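Local coordinates for surface-associated protein CshB (PDB 6YZG), which probably acts as a cell-wall-anchored streptococcal adhesin that binds fibronectin, this chain being mainly its second non-repetitive domain, at residues A[2-7]-A[23-28]; A[43-46]-A[50-53]; A[153-158]-A[208-213]; A[197-200]-A[206-209]. All blocks are in the same frame, centred on the assembly; numbering follows the deposited sequence.

In the fold
All four contacts lie within the CshA-type non-repetitive domain 2, and all touch the second subunit. Contact 1 stands apart, about 26 Å between centres from contact 3 and farther from the others; it lays the N-terminal loop on strand 24-30. Contacts 2, 3 and 4 form one cluster. Y210 of contact 3 packs on F45 of contact 2, F153 of contact 3 meets I199 and W207 of contact 4, and contacts 3 and 4 share Y208 and K209. Contacts 1 to 3 are buried; contact 4 is only partly so. No hydrogen bond joins any two segments: contact 1 rests on a T-shaped ring pair, contacts 2 and 4 on CH-pi contacts, contact 3 on crossed apolar side chains.

Contact 1 (A[2-7]-A[23-28])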
# COMPACT_ATOMS: atom_id res chain seq x y z
N LEU A 2 -13.30 4.37 19.95
CA LEU A 2 -14.59 3.67 20.19
C LEU A 2 -14.55 2.27 19.63
O LEU A 2 -14.11 2.03 18.50
CB LEU A 2 -15.73 4.46 19.59
CG LEU A 2 -15.98 5.85 20.18
CD1 LEU A 2 -17.09 6.54 19.46
CD2 LEU A 2 -16.22 5.80 21.69
N ASP A 3 -15.11 1.34 20.42
CA ASP A 3 -15.31 -0.07 20.04
C ASP A 3 -16.68 -0.21 19.42
O ASP A 3 -17.70 -0.39 20.10
CB ASP A 3 -15.15 -1.01 21.25
CG ASP A 3 -15.32 -2.47 20.88
OD1 ASP A 3 -15.60 -2.77 19.76
OD2 ASP A 3 -15.21 -3.32 21.84
N PHE A 4 -16.75 -0.08 18.11
CA PHE A 4 -18.01 -0.19 17.40
C PHE A 4 -18.52 -1.61 17.34
O PHE A 4 -19.71 -1.81 16.91
CB PHE A 4 -17.83 0.41 16.01
CG PHE A 4 -17.59 1.89 15.99
CD1 PHE A 4 -18.53 2.77 16.58
CD2 PHE A 4 -16.45 2.45 15.41
CE1 PHE A 4 -18.33 4.15 16.54
CE2 PHE A 4 -16.25 3.82 15.44
CZ PHE A 4 -17.20 4.65 15.96
N SER A 5 -17.74 -2.59 17.77
CA SER A 5 -18.18 -4.02 17.71
C SER A 5 -19.06 -4.35 18.91
O SER A 5 -19.62 -5.48 18.90
CB SER A 5 -16.99 -4.97 17.65
OG SER A 5 -16.41 -5.14 18.95
N ASP A 6 -19.11 -3.51 19.95
CA ASP A 6 -19.91 -3.81 21.16
C ASP A 6 -21.40 -3.68 20.81
O ASP A 6 -21.91 -2.57 20.65
CB ASP A 6 -19.49 -2.89 22.29
CG ASP A 6 -20.20 -3.20 23.59
OD1 ASP A 6 -19.74 -4.08 24.27
OD2 ASP A 6 -21.19 -2.49 23.93
N SER A 7 -22.10 -4.79 20.56
CA SER A 7 -23.47 -4.73 20.03
C SER A 7 -24.41 -3.99 20.97
O SER A 7 -25.29 -3.30 20.50
CB SER A 7 -23.97 -6.16 19.75
OG SER A 7 -23.88 -6.91 20.94
N THR A 23 -30.22 5.98 14.26
CA THR A 23 -29.42 5.01 15.00
C THR A 23 -28.53 5.72 16.01
O THR A 23 -27.98 6.82 15.71
CB THR A 23 -28.51 4.17 14.08
OG1 THR A 23 -29.35 3.39 13.22
CG2 THR A 23 -27.51 3.31 14.83
N THR A 24 -28.38 5.17 17.20
CA THR A 24 -27.46 5.72 18.20
C THR A 24 -26.39 4.72 18.60
O THR A 24 -26.60 3.48 18.62
CB THR A 24 -28.19 6.22 19.47
OG1 THR A 24 -28.80 5.09 20.14
CG2 THR A 24 -29.13 7.33 19.13
N PHE A 25 -25.24 5.29 18.98
CA PHE A 25 -24.11 4.56 19.59
C PHE A 25 -23.85 5.29 20.90
O PHE A 25 -23.60 6.51 20.86
CB PHE A 25 -22.85 4.53 18.71
CG PHE A 25 -21.65 3.91 19.36
CD1 PHE A 25 -20.80 4.68 20.14
CD2 PHE A 25 -21.43 2.54 19.23
CE1 PHE A 25 -19.74 4.09 20.78
CE2 PHE A 25 -20.32 1.97 19.85
CZ PHE A 25 -19.51 2.76 20.63
N THR A 26 -23.82 4.61 22.04
CA THR A 26 -23.61 5.26 23.32
C THR A 26 -22.59 4.47 24.15
O THR A 26 -22.66 3.25 24.21
CB THR A 26 -24.95 5.27 24.09
OG1 THR A 26 -26.03 5.78 23.30
CG2 THR A 26 -24.76 6.11 25.34
N LYS A 27 -21.62 5.16 24.72
CA LYS A 27 -20.56 4.50 25.50
C LYS A 27 -20.14 5.44 26.63
O LYS A 27 -19.81 6.61 26.40
CB LYS A 27 -19.36 4.13 24.62
CG LYS A 27 -18.17 3.50 25.38
CD LYS A 27 -18.45 2.14 25.92
CE LYS A 27 -17.24 1.61 26.68
NZ LYS A 27 -17.43 0.23 27.17
N GLU A 28 -20.05 4.87 27.84
CA GLU A 28 -19.36 5.55 28.93
C GLU A 28 -17.88 5.24 28.81
O GLU A 28 -17.44 4.15 29.16
CB GLU A 28 -19.96 5.09 30.27
CG GLU A 28 -19.50 5.90 31.48
CD GLU A 28 -20.21 5.54 32.78
OE1 GLU A 28 -21.13 4.65 32.79
OE2 GLU A 28 -19.76 6.13 33.80
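The ring of F25 has F4 over one face and the carbonyl oxygen of D3 at its rim, near the ring plane. F4 comes edge first, giving a T-shaped (edge-to-face) pair with centroids 5.1 Å apart and planes at 63°; its CD1 sits off-centre, 3.8 Å from F25 CE2. The same CE2 carbon is 3.5 Å from D3 O. L2 comes obliquely to the other side of the same outer end, its CD1 3.8 Å from F25 CE1, while its CB rests over one face of the F4 ring. F25 extends to this meeting point because its CG is anti to the backbone N (chi1 174°). Within the 2-7 loop, D3 to D6 form a type I turn, and D3 OD1 fixes its start: it takes S5 OG at 2.6 Å on its syn lone pair and S5 N at 2.9 Å from the anti side, well out of the carboxylate plane, closing an Asx turn. The contact thus lays the N-terminal loop on strand 24-30, which pairs with strands 10-11 and 33-41 in an antiparallel sheet. W10 makes a second edge-to-face pair with F25, and M258 and F262 of the second subunit pack on F4 and L2.

Contact 2 (A[43-46]-A[50-53]); sequences KPFN and IYKK
This is a local, buried contact in which the chain leaving strand 33-41 folds back, through the 3-10 turn at 45-46, against the first residues of helix 49-55. No hydrogen bond joins the two segments; aromatic and aliphatic surfaces do the work. Y51 provides one of these surfaces: with CG anti to its N (chi1 -179°), it reaches back from the helix and lays one ring face over the backbone of N46. N46 CA stands 3.8 Å from the ring centroid and 18° off its normal, a CH-pi contact, with N46 CB drawn up near CE2 and CZ. The base of Y51 packs closely on the turn as well, its CB 3.2 Å from F45 O. F45 packs beside it. The F45 side chain crosses that of I50 at about a right angle, CZ lying 3.7 Å from I50 CG2, and slants past Y51 with CD2 4.1 Å from Y51 CD1. The polar ends are served from outside: Y51 OH hydrogen-bonds T63 OG1 and D206 N, and N46 OD1 is held by N120 ND2. F45 also enters edge-to-face pairs with Y210 and with Y249 of the second subunit. The turn and helix 49-55 are in this way packed against strand 153-158, where F45 touches I155 and I50 touches T157.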
# COMPACT_ATOMS: atom_id res chain seq x y z
N LYS A 43 -25.32 9.87 3.52
CA LYS A 43 -25.22 10.40 2.16
C LYS A 43 -23.78 10.62 1.80
O LYS A 43 -22.91 10.90 2.66
CB LYS A 43 -25.99 11.71 1.98
CG LYS A 43 -27.51 11.61 2.09
CD LYS A 43 -28.19 12.88 1.44
CE LYS A 43 -29.67 12.73 1.14
NZ LYS A 43 -30.00 11.51 0.36
N PRO A 44 -23.44 10.45 0.50
CA PRO A 44 -22.06 10.64 0.06
C PRO A 44 -21.65 12.10 -0.19
O PRO A 44 -22.44 13.01 -0.10
CB PRO A 44 -22.03 9.85 -1.24
CG PRO A 44 -23.42 10.09 -1.81
CD PRO A 44 -24.33 9.96 -0.59
N PHE A 45 -20.36 12.29 -0.36
CA PHE A 45 -19.76 13.65 -0.36
C PHE A 45 -20.34 14.50 -1.51
O PHE A 45 -20.44 15.72 -1.35
CB PHE A 45 -18.25 13.57 -0.44
CG PHE A 45 -17.51 14.85 -0.22
CD1 PHE A 45 -17.49 15.47 1.02
CD2 PHE A 45 -16.87 15.45 -1.29
CE1 PHE A 45 -16.76 16.64 1.16
CE2 PHE A 45 -16.17 16.64 -1.14
CZ PHE A 45 -16.12 17.21 0.10
N ASN A 46 -20.70 13.90 -2.62
CA ASN A 46 -21.28 14.62 -3.80
C ASN A 46 -22.67 15.17 -3.48
O ASN A 46 -23.21 15.90 -4.32
CB ASN A 46 -21.29 13.70 -5.01
CG ASN A 46 -22.00 12.39 -4.81
OD1 ASN A 46 -21.64 11.65 -3.91
ND2 ASN A 46 -22.96 11.98 -5.65
N ILE A 50 -20.41 21.48 0.73
CA ILE A 50 -18.96 21.61 0.48
C ILE A 50 -18.70 21.32 -1.02
O ILE A 50 -18.04 22.07 -1.71
CB ILE A 50 -18.13 20.70 1.40
CG1 ILE A 50 -18.35 21.00 2.90
CG2 ILE A 50 -16.69 20.77 0.97
CD1 ILE A 50 -18.12 19.78 3.72
N TYR A 51 -19.19 20.17 -1.47
CA TYR A 51 -18.98 19.74 -2.86
C TYR A 51 -19.72 20.70 -3.84
O TYR A 51 -19.10 21.05 -4.84
CB TYR A 51 -19.49 18.29 -2.99
CG TYR A 51 -19.30 17.74 -4.37
CD1 TYR A 51 -18.12 17.12 -4.79
CD2 TYR A 51 -20.34 17.85 -5.30
CE1 TYR A 51 -17.98 16.57 -6.03
CE2 TYR A 51 -20.20 17.30 -6.56
CZ TYR A 51 -19.04 16.65 -6.91
OH TYR A 51 -18.92 16.16 -8.21
N LYS A 52 -20.93 21.07 -3.47
CA LYS A 52 -21.73 22.06 -4.29
C LYS A 52 -20.86 23.27 -4.56
O LYS A 52 -20.70 23.70 -5.75
CB LYS A 52 -23.01 22.43 -3.57
CG LYS A 52 -23.82 23.47 -4.32
CD LYS A 52 -24.92 24.02 -3.53
CE LYS A 52 -25.87 24.82 -4.43
NZ LYS A 52 -26.84 25.56 -3.59
N LYS A 53 -20.21 23.81 -3.53
CA LYS A 53 -19.37 25.02 -3.73
C LYS A 53 -18.11 24.74 -4.55
O LYS A 53 -17.69 25.61 -5.27
CB LYS A 53 -19.11 25.69 -2.39
CG LYS A 53 -20.37 26.20 -1.70
CD LYS A 53 -20.20 26.69 -0.29
CE LYS A 53 -21.50 26.77 0.49
NZ LYS A 53 -21.26 27.17 1.89

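Contact 3 (A[153-158]-A[208-213])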
# COMPACT_ATOMS: atom_id res chain seq x y z
N PHE A 153 -10.39 7.54 -1.39
CA PHE A 153 -10.62 8.81 -0.68
C PHE A 153 -11.33 8.56 0.63
O PHE A 153 -12.39 7.90 0.67
CB PHE A 153 -11.46 9.74 -1.57
CG PHE A 153 -10.95 9.93 -2.99
CD1 PHE A 153 -9.60 10.05 -3.26
CD2 PHE A 153 -11.83 9.90 -4.02
CE1 PHE A 153 -9.16 10.20 -4.56
CE2 PHE A 153 -11.41 9.96 -5.35
CZ PHE A 153 -10.08 10.21 -5.60
N ALA A 154 -10.81 9.19 1.69
CA ALA A 154 -11.55 9.35 2.97
C ALA A 154 -11.42 10.81 3.38
O ALA A 154 -10.32 11.37 3.42
CB ALA A 154 -11.03 8.40 4.01
N ILE A 155 -12.57 11.40 3.66
CA ILE A 155 -12.69 12.85 3.96
C ILE A 155 -13.38 12.95 5.32
O ILE A 155 -14.40 12.29 5.54
CB ILE A 155 -13.50 13.59 2.88
CG1 ILE A 155 -12.80 13.46 1.53
CG2 ILE A 155 -13.72 15.03 3.28
CD1 ILE A 155 -13.71 13.80 0.36
N PHE A 156 -12.94 13.86 6.18
CA PHE A 156 -13.46 14.11 7.53
C PHE A 156 -13.98 15.53 7.61
O PHE A 156 -13.22 16.46 7.24
CB PHE A 156 -12.35 13.91 8.55
CG PHE A 156 -11.61 12.58 8.47
CD1 PHE A 156 -10.65 12.43 7.48
CD2 PHE A 156 -11.93 11.51 9.29
CE1 PHE A 156 -9.96 11.23 7.36
CE2 PHE A 156 -11.24 10.30 9.16
CZ PHE A 156 -10.27 10.19 8.18
N THR A 157 -15.18 15.70 8.13
CA THR A 157 -15.73 17.05 8.35
C THR A 157 -16.09 17.22 9.82
O THR A 157 -16.38 16.29 10.55
CB THR A 157 -16.90 17.38 7.44
OG1 THR A 157 -18.03 16.61 7.87
CG2 THR A 157 -16.59 17.11 5.98
N THR A 158 -16.09 18.50 10.23
CA THR A 158 -16.43 18.86 11.60
C THR A 158 -17.14 20.22 11.61
O THR A 158 -16.88 21.07 10.75
CB THR A 158 -15.17 18.95 12.47
OG1 THR A 158 -15.56 19.26 13.81
CG2 THR A 158 -14.13 19.95 11.97
N TYR A 208 -12.16 14.92 -9.04
CA TYR A 208 -11.09 15.91 -8.78
C TYR A 208 -11.55 16.88 -7.69
O TYR A 208 -10.66 17.46 -7.00
CB TYR A 208 -10.72 16.68 -10.05
CG TYR A 208 -10.21 15.77 -11.11
CD1 TYR A 208 -9.06 15.03 -10.93
CD2 TYR A 208 -10.89 15.67 -12.31
CE1 TYR A 208 -8.57 14.19 -11.93
CE2 TYR A 208 -10.46 14.79 -13.29
CZ TYR A 208 -9.30 14.05 -13.10
OH TYR A 208 -8.90 13.20 -14.12
N LYS A 209 -12.84 17.07 -7.52
CA LYS A 209 -13.37 17.98 -6.47
C LYS A 209 -13.64 17.18 -5.17
O LYS A 209 -14.14 17.79 -4.22
CB LYS A 209 -14.55 18.82 -6.93
CG LYS A 209 -14.17 19.75 -8.09
CD LYS A 209 -12.94 20.59 -7.77
CE LYS A 209 -12.46 21.49 -8.90
NZ LYS A 209 -13.45 22.54 -9.21
N TYR A 210 -13.30 15.90 -5.06
CA TYR A 210 -13.12 15.22 -3.75
C TYR A 210 -11.77 15.60 -3.18
O TYR A 210 -11.59 15.45 -1.97
CB TYR A 210 -13.28 13.71 -3.88
CG TYR A 210 -14.69 13.19 -3.80
CD1 TYR A 210 -15.74 13.75 -4.52
CD2 TYR A 210 -14.99 12.12 -2.98
CE1 TYR A 210 -17.01 13.24 -4.41
CE2 TYR A 210 -16.26 11.58 -2.89
CZ TYR A 210 -17.29 12.16 -3.59
OH TYR A 210 -18.57 11.64 -3.58
N LEU A 211 -10.77 15.93 -3.99
CA LEU A 211 -9.42 16.21 -3.51
C LEU A 211 -9.41 17.47 -2.69
O LEU A 211 -10.22 18.39 -2.90
CB LEU A 211 -8.50 16.28 -4.72
CG LEU A 211 -8.42 15.02 -5.57
CD1 LEU A 211 -7.37 15.20 -6.67
CD2 LEU A 211 -8.22 13.80 -4.73
N SER A 212 -8.48 17.53 -1.75
CA SER A 212 -8.35 18.75 -0.91
C SER A 212 -7.95 19.94 -1.76
O SER A 212 -7.03 19.87 -2.58
CB SER A 212 -7.34 18.54 0.17
OG SER A 212 -7.34 19.69 1.02
N PRO A 213 -8.55 21.09 -1.53
CA PRO A 213 -8.04 22.35 -2.11
C PRO A 213 -6.65 22.70 -1.59
O PRO A 213 -5.90 23.40 -2.24
CB PRO A 213 -9.04 23.39 -1.55
CG PRO A 213 -10.28 22.66 -1.30
CD PRO A 213 -9.84 21.29 -0.86
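F153 and Y210 cross at about a right angle, and I155 meets Y210 in the same crosswise manner, placing the tyrosine against two residues that project from one side of the strand. F153 CD2 and I155 CD1 each lie 4.0 Å from Y210 CD2, making that ring carbon the shared point of contact. I155 also presses its terminal methyl on the backbone, CD1 being 3.6 Å from Y210 O. The far part of the F153 ring slants across L211 instead, with CE1 3.7 Å from L211 CD2. F153 thereby touches two consecutive residues of the loop, Y210 at CD2 and L211 at CE1, across the ring from it. F153 points toward the loop from CB on; with CG anti to the carbonyl carbon (chi1 -51°) its ring runs on past the start of the strand to both. The phenol end of Y210 is polar but buried, and N120 OD1 hydrogen-bonds its OH. The contact joins the loop after helix 198-201 to strand 153-158, an outer strand of a three-stranded antiparallel sheet within this chain. A strand of the second subunit continues that sheet antiparallel to residues 153-158, while L187 of helix 184-193 packs on F153 and L211.

Contact 4 (A[197-200]-A[206-209])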
# COMPACT_ATOMS: atom_id res chain seq x y z
N LEU A 197 -8.54 3.68 -13.59
CA LEU A 197 -9.06 3.41 -12.24
C LEU A 197 -10.56 3.23 -12.34
O LEU A 197 -11.26 4.02 -13.00
CB LEU A 197 -8.78 4.61 -11.33
CG LEU A 197 -7.36 4.75 -10.83
CD1 LEU A 197 -7.09 6.10 -10.20
CD2 LEU A 197 -7.04 3.65 -9.82
N LEU A 198 -11.12 2.26 -11.63
CA LEU A 198 -12.58 2.06 -11.60
C LEU A 198 -13.32 3.34 -11.15
O LEU A 198 -14.39 3.73 -11.68
CB LEU A 198 -12.91 0.90 -10.66
CG LEU A 198 -14.39 0.65 -10.45
CD1 LEU A 198 -14.99 0.05 -11.71
CD2 LEU A 198 -14.58 -0.26 -9.24
N ILE A 199 -12.81 4.03 -10.14
CA ILE A 199 -13.48 5.19 -9.54
C ILE A 199 -13.67 6.27 -10.63
O ILE A 199 -14.76 6.85 -10.74
CB ILE A 199 -12.75 5.66 -8.29
CG1 ILE A 199 -13.64 6.71 -7.64
CG2 ILE A 199 -11.37 6.20 -8.55
CD1 ILE A 199 -13.33 6.92 -6.17
N LEU A 200 -12.63 6.55 -11.44
CA LEU A 200 -12.70 7.63 -12.43
C LEU A 200 -13.58 7.25 -13.61
O LEU A 200 -14.08 8.14 -14.32
CB LEU A 200 -11.31 8.03 -12.91
CG LEU A 200 -10.38 8.53 -11.81
CD1 LEU A 200 -9.11 9.04 -12.44
CD2 LEU A 200 -11.03 9.61 -10.98
N ASP A 206 -17.55 14.40 -10.04
CA ASP A 206 -16.27 15.05 -10.34
C ASP A 206 -15.26 14.70 -9.24
O ASP A 206 -15.22 15.38 -8.20
CB ASP A 206 -16.40 16.54 -10.55
CG ASP A 206 -15.06 17.17 -10.93
OD1 ASP A 206 -14.04 16.47 -10.96
OD2 ASP A 206 -15.06 18.38 -11.25
N TRP A 207 -14.54 13.61 -9.39
CA TRP A 207 -13.66 13.09 -8.33
C TRP A 207 -12.55 14.09 -8.07
O TRP A 207 -11.98 14.08 -6.98
CB TRP A 207 -13.09 11.72 -8.74
CG TRP A 207 -14.21 10.76 -8.96
CD1 TRP A 207 -14.70 10.35 -10.17
CD2 TRP A 207 -15.12 10.24 -7.97
NE1 TRP A 207 -15.77 9.56 -9.97
CE2 TRP A 207 -16.07 9.41 -8.63
CE3 TRP A 207 -15.21 10.31 -6.57
CZ2 TRP A 207 -17.09 8.71 -8.00
CZ3 TRP A 207 -16.20 9.63 -5.95
CH2 TRP A 207 -17.16 8.86 -6.62
N TYR A 208 -12.16 14.92 -9.04
CA TYR A 208 -11.09 15.91 -8.78
C TYR A 208 -11.55 16.88 -7.69
O TYR A 208 -10.66 17.46 -7.00
CB TYR A 208 -10.72 16.68 -10.05
CG TYR A 208 -10.21 15.77 -11.11
CD1 TYR A 208 -9.06 15.03 -10.93
CD2 TYR A 208 -10.89 15.67 -12.31
CE1 TYR A 208 -8.57 14.19 -11.93
CE2 TYR A 208 -10.46 14.79 -13.29
CZ TYR A 208 -9.30 14.05 -13.10
OH TYR A 208 -8.90 13.20 -14.12
N LYS A 209 -12.84 17.07 -7.52
CA LYS A 209 -13.37 17.98 -6.47
C LYS A 209 -13.64 17.18 -5.17
O LYS A 209 -14.14 17.79 -4.22
CB LYS A 209 -14.55 18.82 -6.93
CG LYS A 209 -14.17 19.75 -8.09
CD LYS A 209 -12.94 20.59 -7.77
CE LYS A 209 -12.46 21.49 -8.90
NZ LYS A 209 -13.45 22.54 -9.21
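I199 and W207 form a CH-pi contact between the short, weakly bonded helix 198-201 and the 3-10 turn at 207-209 that follows it after a short loop. F153 of strand 153-158 packs on both residues, as does A251 of the second subunit. I199 CG1 stands 3.8 Å from the centroid of the six-membered indole ring, only 12° off its normal, so the methylene sits over the middle of one face. CD1 carries on along the same face to 3.9 Å from W207 CE3. This follows from I199 CG1 lying anti to the backbone N (chi1 -172°), which extends the branch across the indole. L200 adds apolar packing: it runs past W207 in the opposite direction, its CD2 3.7 Å from W207 CB and also near the pyrrole carbons CG and CD1. Y208 adds only a marginal touch, its hydroxyl being bound to D188. Among the polar groups, D206 steadies the turn: K209 N donates to D206 O at 3.0 Å, and D206 OD1 receives a weak bond from Y208 N. I199 O lies above the five-membered ring on the face that carries CG1, 3.0 Å from W207 NE1; it stands off the N-H direction, so there is no hydrogen bond, and the N-H goes to D202 O.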